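PDB 6KVR: fatty acid amide hydrolase from Candida albicans, which probably hydrolyses amides of monocarboxylic acids, fatty acid amides among them, to the carboxylate and ammonium as a member of the amidase signature family. Local coordinates for residues F107-T118 with A239-A247. Numbering follows the deposited sequence.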
ATOM      1  N   PHE A 107     -15.184  34.842   6.733  1.00 30.70           N
ATOM      2  CA  PHE A 107     -15.486  33.419   6.819  1.00 28.95           C
ATOM      3  C   PHE A 107     -16.044  33.051   8.188  1.00 25.63           C
ATOM      4  O   PHE A 107     -16.985  32.253   8.290  1.00 27.39           O
ATOM      5  CB  PHE A 107     -14.228  32.604   6.500  1.00 26.15           C
ATOM      6  CG  PHE A 107     -13.957  32.484   5.034  1.00 29.66           C
ATOM      7  CD1 PHE A 107     -14.683  31.595   4.258  1.00 25.92           C
ATOM      8  CD2 PHE A 107     -12.989  33.273   4.425  1.00 28.93           C
ATOM      9  CE1 PHE A 107     -14.450  31.493   2.909  1.00 28.57           C
ATOM     10  CE2 PHE A 107     -12.752  33.179   3.073  1.00 27.88           C
ATOM     11  CZ  PHE A 107     -13.478  32.282   2.310  1.00 32.71           C
ATOM     12  N   ALA A 108     -15.496  33.640   9.250  1.00 28.71           N
ATOM     13  CA  ALA A 108     -15.995  33.354  10.592  1.00 26.15           C
ATOM     14  C   ALA A 108     -17.467  33.741  10.724  1.00 33.10           C
ATOM     15  O   ALA A 108     -18.278  32.986  11.287  1.00 27.96           O
ATOM     16  CB  ALA A 108     -15.145  34.095  11.628  1.00 29.72           C
ATOM     17  N   HIS A 109     -17.819  34.937  10.232  1.00 29.40           N
ATOM     18  CA  HIS A 109     -19.214  35.350  10.162  1.00 30.23           C
ATOM     19  C   HIS A 109     -20.035  34.352   9.348  1.00 30.04           C
ATOM     20  O   HIS A 109     -21.069  33.856   9.810  1.00 29.45           O
ATOM     21  CB  HIS A 109     -19.287  36.758   9.549  1.00 31.81           C
ATOM     22  CG  HIS A 109     -20.620  37.430   9.686  1.00 39.07           C
ATOM     23  ND1 HIS A 109     -20.810  38.763   9.383  1.00 38.57           N
ATOM     24  CD2 HIS A 109     -21.829  36.958  10.078  1.00 35.29           C
ATOM     25  CE1 HIS A 109     -22.075  39.083   9.590  1.00 36.64           C
ATOM     26  NE2 HIS A 109     -22.714  38.008  10.016  1.00 38.26           N
ATOM     27  N   ARG A 110     -19.573  34.024   8.136  1.00 26.89           N
ATOM     28  CA  ARG A 110     -20.349  33.130   7.282  1.00 29.17           C
ATOM     29  C   ARG A 110     -20.475  31.734   7.892  1.00 30.06           C
ATOM     30  O   ARG A 110     -21.502  31.070   7.698  1.00 28.41           O
ATOM     31  CB  ARG A 110     -19.730  33.072   5.882  1.00 23.28           C
ATOM     32  CG  ARG A 110     -20.687  32.563   4.792  1.00 27.13           C
ATOM     33  CD  ARG A 110     -20.239  32.952   3.372  1.00 27.93           C
ATOM     34  NE  ARG A 110     -20.956  32.195   2.347  1.00 30.12           N
ATOM     35  CZ  ARG A 110     -20.984  32.497   1.052  1.00 33.65           C
ATOM     36  NH1 ARG A 110     -20.359  33.561   0.571  1.00 33.75           N
ATOM     37  NH2 ARG A 110     -21.665  31.718   0.217  1.00 28.67           N
ATOM     38  N   ALA A 111     -19.467  31.291   8.664  1.00 26.69           N
ATOM     39  CA  ALA A 111     -19.532  29.969   9.291  1.00 27.88           C
ATOM     40  C   ALA A 111     -20.520  29.954  10.448  1.00 28.26           C
ATOM     41  O   ALA A 111     -21.193  28.940  10.680  1.00 30.41           O
ATOM     42  CB  ALA A 111     -18.140  29.531   9.761  1.00 26.66           C
ATOM     43  N   THR A 112     -20.627  31.061  11.193  1.00 26.74           N
ATOM     44  CA  THR A 112     -21.613  31.117  12.275  1.00 29.45           C
ATOM     45  C   THR A 112     -23.030  31.058  11.719  1.00 31.26           C
ATOM     46  O   THR A 112     -23.899  30.366  12.270  1.00 27.59           O
ATOM     47  CB  THR A 112     -21.424  32.391  13.109  1.00 32.25           C
ATOM     48  OG1 THR A 112     -20.062  32.485  13.541  1.00 32.82           O
ATOM     49  CG2 THR A 112     -22.320  32.373  14.332  1.00 36.78           C
ATOM     50  N   LEU A 113     -23.278  31.778  10.620  1.00 28.11           N
ATOM     51  CA  LEU A 113     -24.558  31.658   9.932  1.00 30.25           C
ATOM     52  C   LEU A 113     -24.796  30.218   9.480  1.00 32.19           C
ATOM     53  O   LEU A 113     -25.865  29.648   9.732  1.00 31.08           O
ATOM     54  CB  LEU A 113     -24.609  32.638   8.755  1.00 30.33           C
ATOM     55  CG  LEU A 113     -24.641  34.104   9.226  1.00 35.05           C
ATOM     56  CD1 LEU A 113     -24.322  35.067   8.083  1.00 30.15           C
ATOM     57  CD2 LEU A 113     -25.964  34.465   9.918  1.00 30.23           C
ATOM     58  N   ALA A 114     -23.781  29.594   8.865  1.00 29.00           N
ATOM     59  CA  ALA A 114     -23.905  28.193   8.450  1.00 31.42           C
ATOM     60  C   ALA A 114     -24.364  27.297   9.605  1.00 28.87           C
ATOM     61  O   ALA A 114     -25.311  26.510   9.459  1.00 28.13           O
ATOM     62  CB  ALA A 114     -22.574  27.695   7.880  1.00 27.20           C
ATOM     63  N   HIS A 115     -23.717  27.422  10.772  1.00 29.27           N
ATOM     64  CA  HIS A 115     -24.108  26.622  11.932  1.00 27.20           C
ATOM     65  C   HIS A 115     -25.537  26.915  12.378  1.00 27.12           C
ATOM     66  O   HIS A 115     -26.279  25.995  12.741  1.00 25.64           O
ATOM     67  CB  HIS A 115     -23.157  26.859  13.105  1.00 27.12           C
ATOM     68  CG  HIS A 115     -23.502  26.041  14.313  1.00 27.46           C
ATOM     69  ND1 HIS A 115     -23.428  24.664  14.324  1.00 27.84           N
ATOM     70  CD2 HIS A 115     -23.967  26.398  15.532  1.00 30.96           C
ATOM     71  CE1 HIS A 115     -23.799  24.209  15.507  1.00 29.21           C
ATOM     72  NE2 HIS A 115     -24.138  25.241  16.259  1.00 32.76           N
ATOM     73  N   GLN A 116     -25.926  28.193  12.396  1.00 28.54           N
ATOM     74  CA  GLN A 116     -27.263  28.557  12.869  1.00 30.15           C
ATOM     75  C   GLN A 116     -28.354  27.917  12.016  1.00 29.01           C
ATOM     76  O   GLN A 116     -29.415  27.549  12.530  1.00 28.50           O
ATOM     77  CB  GLN A 116     -27.413  30.082  12.881  1.00 31.57           C
ATOM     78  CG  GLN A 116     -28.173  30.598  14.078  1.00 43.20           C
ATOM     79  CD  GLN A 116     -28.716  32.004  13.873  1.00 44.05           C
ATOM     80  OE1 GLN A 116     -28.162  32.796  13.110  1.00 43.26           O
ATOM     81  NE2 GLN A 116     -29.817  32.308  14.544  1.00 42.59           N
ATOM     82  N   PHE A 117     -28.092  27.724  10.726  1.00 32.23           N
ATOM     83  CA  PHE A 117     -29.066  27.101   9.842  1.00 30.03           C
ATOM     84  C   PHE A 117     -28.876  25.589   9.713  1.00 31.83           C
ATOM     85  O   PHE A 117     -29.861  24.849   9.749  1.00 29.64           O
ATOM     86  CB  PHE A 117     -28.998  27.754   8.461  1.00 31.19           C
ATOM     87  CG  PHE A 117     -29.671  29.106   8.394  1.00 37.94           C
ATOM     88  CD1 PHE A 117     -31.036  29.207   8.134  1.00 40.84           C
ATOM     89  CD2 PHE A 117     -28.943  30.276   8.592  1.00 34.56           C
ATOM     90  CE1 PHE A 117     -31.660  30.458   8.064  1.00 38.31           C
ATOM     91  CE2 PHE A 117     -29.550  31.513   8.525  1.00 40.18           C
ATOM     92  CZ  PHE A 117     -30.914  31.608   8.263  1.00 41.38           C
ATOM     93  N   THR A 118     -27.636  25.099   9.557  1.00 25.65           N
ATOM     94  CA  THR A 118     -27.435  23.690   9.248  1.00 25.37           C
ATOM     95  C   THR A 118     -27.011  22.823  10.433  1.00 24.73           C
ATOM     96  O   THR A 118     -27.099  21.595  10.322  1.00 28.13           O
ATOM     97  CB  THR A 118     -26.391  23.534   8.144  1.00 28.65           C
ATOM     98  OG1 THR A 118     -25.130  24.018   8.626  1.00 31.27           O
ATOM     99  CG2 THR A 118     -26.818  24.300   6.888  1.00 24.61           C
ATOM    100  N   ALA A 239     -21.932  20.631   4.610  1.00 26.12           N
ATOM    101  CA  ALA A 239     -22.799  21.769   4.886  1.00 27.74           C
ATOM    102  C   ALA A 239     -22.014  23.076   4.843  1.00 30.46           C
ATOM    103  O   ALA A 239     -22.419  24.030   4.171  1.00 31.07           O
ATOM    104  CB  ALA A 239     -23.492  21.593   6.239  1.00 24.29           C
ATOM    105  N   ILE A 240     -20.875  23.137   5.541  1.00 26.14           N
ATOM    106  CA  ILE A 240     -20.192  24.422   5.697  1.00 29.02           C
ATOM    107  C   ILE A 240     -19.502  24.830   4.398  1.00 27.75           C
ATOM    108  O   ILE A 240     -19.463  26.012   4.052  1.00 28.12           O
ATOM    109  CB  ILE A 240     -19.210  24.387   6.886  1.00 28.81           C
ATOM    110  CG1 ILE A 240     -18.671  25.786   7.165  1.00 30.77           C
ATOM    111  CG2 ILE A 240     -18.012  23.473   6.602  1.00 29.35           C
ATOM    112  CD1 ILE A 240     -17.869  25.876   8.455  1.00 31.42           C
ATOM    113  N   VAL A 241     -18.945  23.873   3.658  1.00 25.28           N
ATOM    114  CA  VAL A 241     -18.338  24.215   2.377  1.00 23.50           C
ATOM    115  C   VAL A 241     -19.420  24.620   1.379  1.00 26.03           C
ATOM    116  O   VAL A 241     -19.321  25.667   0.734  1.00 28.05           O
ATOM    117  CB  VAL A 241     -17.464  23.050   1.865  1.00 27.94           C
ATOM    118  CG1 VAL A 241     -16.932  23.324   0.459  1.00 25.24           C
ATOM    119  CG2 VAL A 241     -16.300  22.797   2.827  1.00 24.79           C
ATOM    120  N   GLY A 242     -20.496  23.824   1.276  1.00 26.78           N
ATOM    121  CA  GLY A 242     -21.596  24.177   0.382  1.00 27.75           C
ATOM    122  C   GLY A 242     -22.203  25.542   0.667  1.00 30.08           C
ATOM    123  O   GLY A 242     -22.649  26.233  -0.248  1.00 28.70           O
ATOM    124  N   TYR A 243     -22.228  25.948   1.934  1.00 27.51           N
ATOM    125  CA  TYR A 243     -22.676  27.269   2.341  1.00 27.00           C
ATOM    126  C   TYR A 243     -21.614  28.348   2.147  1.00 30.26           C
ATOM    127  O   TYR A 243     -21.952  29.533   2.193  1.00 30.98           O
ATOM    128  CB  TYR A 243     -23.085  27.237   3.814  1.00 26.55           C
ATOM    129  CG  TYR A 243     -23.900  28.424   4.302  1.00 33.29           C
ATOM    130  CD1 TYR A 243     -25.285  28.442   4.168  1.00 32.26           C
ATOM    131  CD2 TYR A 243     -23.295  29.502   4.936  1.00 32.81           C
ATOM    132  CE1 TYR A 243     -26.044  29.516   4.629  1.00 35.16           C
ATOM    133  CE2 TYR A 243     -24.056  30.587   5.409  1.00 31.07           C
ATOM    134  CZ  TYR A 243     -25.419  30.583   5.252  1.00 33.39           C
ATOM    135  OH  TYR A 243     -26.165  31.647   5.711  1.00 34.24           O
ATOM    136  N   GLY A 244     -20.349  27.978   1.956  1.00 27.56           N
ATOM    137  CA  GLY A 244     -19.279  28.956   1.900  1.00 30.75           C
ATOM    138  C   GLY A 244     -18.736  29.386   3.245  1.00 31.52           C
ATOM    139  O   GLY A 244     -17.986  30.368   3.310  1.00 30.23           O
ATOM    140  N   GLY A 245     -19.087  28.682   4.320  1.00 25.46           N
ATOM    141  CA  GLY A 245     -18.603  29.022   5.645  1.00 29.15           C
ATOM    142  C   GLY A 245     -17.120  28.791   5.857  1.00 28.44           C
ATOM    143  O   GLY A 245     -16.586  29.225   6.885  1.00 30.79           O
ATOM    144  N   SER A 246     -16.448  28.114   4.929  1.00 25.93           N
ATOM    145  CA  SER A 246     -14.997  28.048   4.939  1.00 25.51           C
ATOM    146  C   SER A 246     -14.528  27.974   3.493  1.00 30.58           C
ATOM    147  O   SER A 246     -15.314  27.717   2.580  1.00 27.67           O
ATOM    148  CB  SER A 246     -14.485  26.849   5.757  1.00 30.34           C
ATOM    149  OG  SER A 246     -14.799  25.629   5.117  1.00 25.38           O
ATOM    150  N   ALA A 247     -13.225  28.170   3.291  1.00 29.22           N
ATOM    151  CA  ALA A 247     -12.666  28.167   1.943  1.00 29.51           C
ATOM    152  C   ALA A 247     -12.313  26.764   1.447  1.00 34.33           C
ATOM    153  O   ALA A 247     -12.422  26.483   0.242  1.00 31.46           O
ATOM    154  CB  ALA A 247     -11.421  29.063   1.898  1.00 29.02           C
TER
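Y243 lays one face of its ring over the backbone of A114, whose CA sits 4.0 Å from the ring centroid in a CH-pi contact. With CG anti to the backbone N (chi1 -165°), the ring reaches across to helix 100-118 as a knob among R110, L113, A114 and F117. Alanine suits position 114 because its short CB, 3.5 Å from Y243 CD2, lets the aromatic ring lie close to the helix. Beside the ring, the extended chain of R110 carries its guanidinium almost perpendicular to it (88°), where NE and NH2 both bind Y243 O side-on. R110 NE meets Y243 O at 2.8 Å, in the carbonyl plane on a lone pair; NH2 binds the same oxygen from above that plane. NH1 is held by a salt bridge to D83 and a hydrogen bond to T82. Two small residues, A111 and G245, let the backbones come close, their CA atoms lying 3.9 Å apart. F107 closes the far end, its CZ 3.8 Å from A247 CB. G244, with positive phi, ends helix 235-243 in a Schellman motif, and R110 clasps this C-terminal turn just before strand 248-253 enters the central mixed sheet of the amidase signature fold.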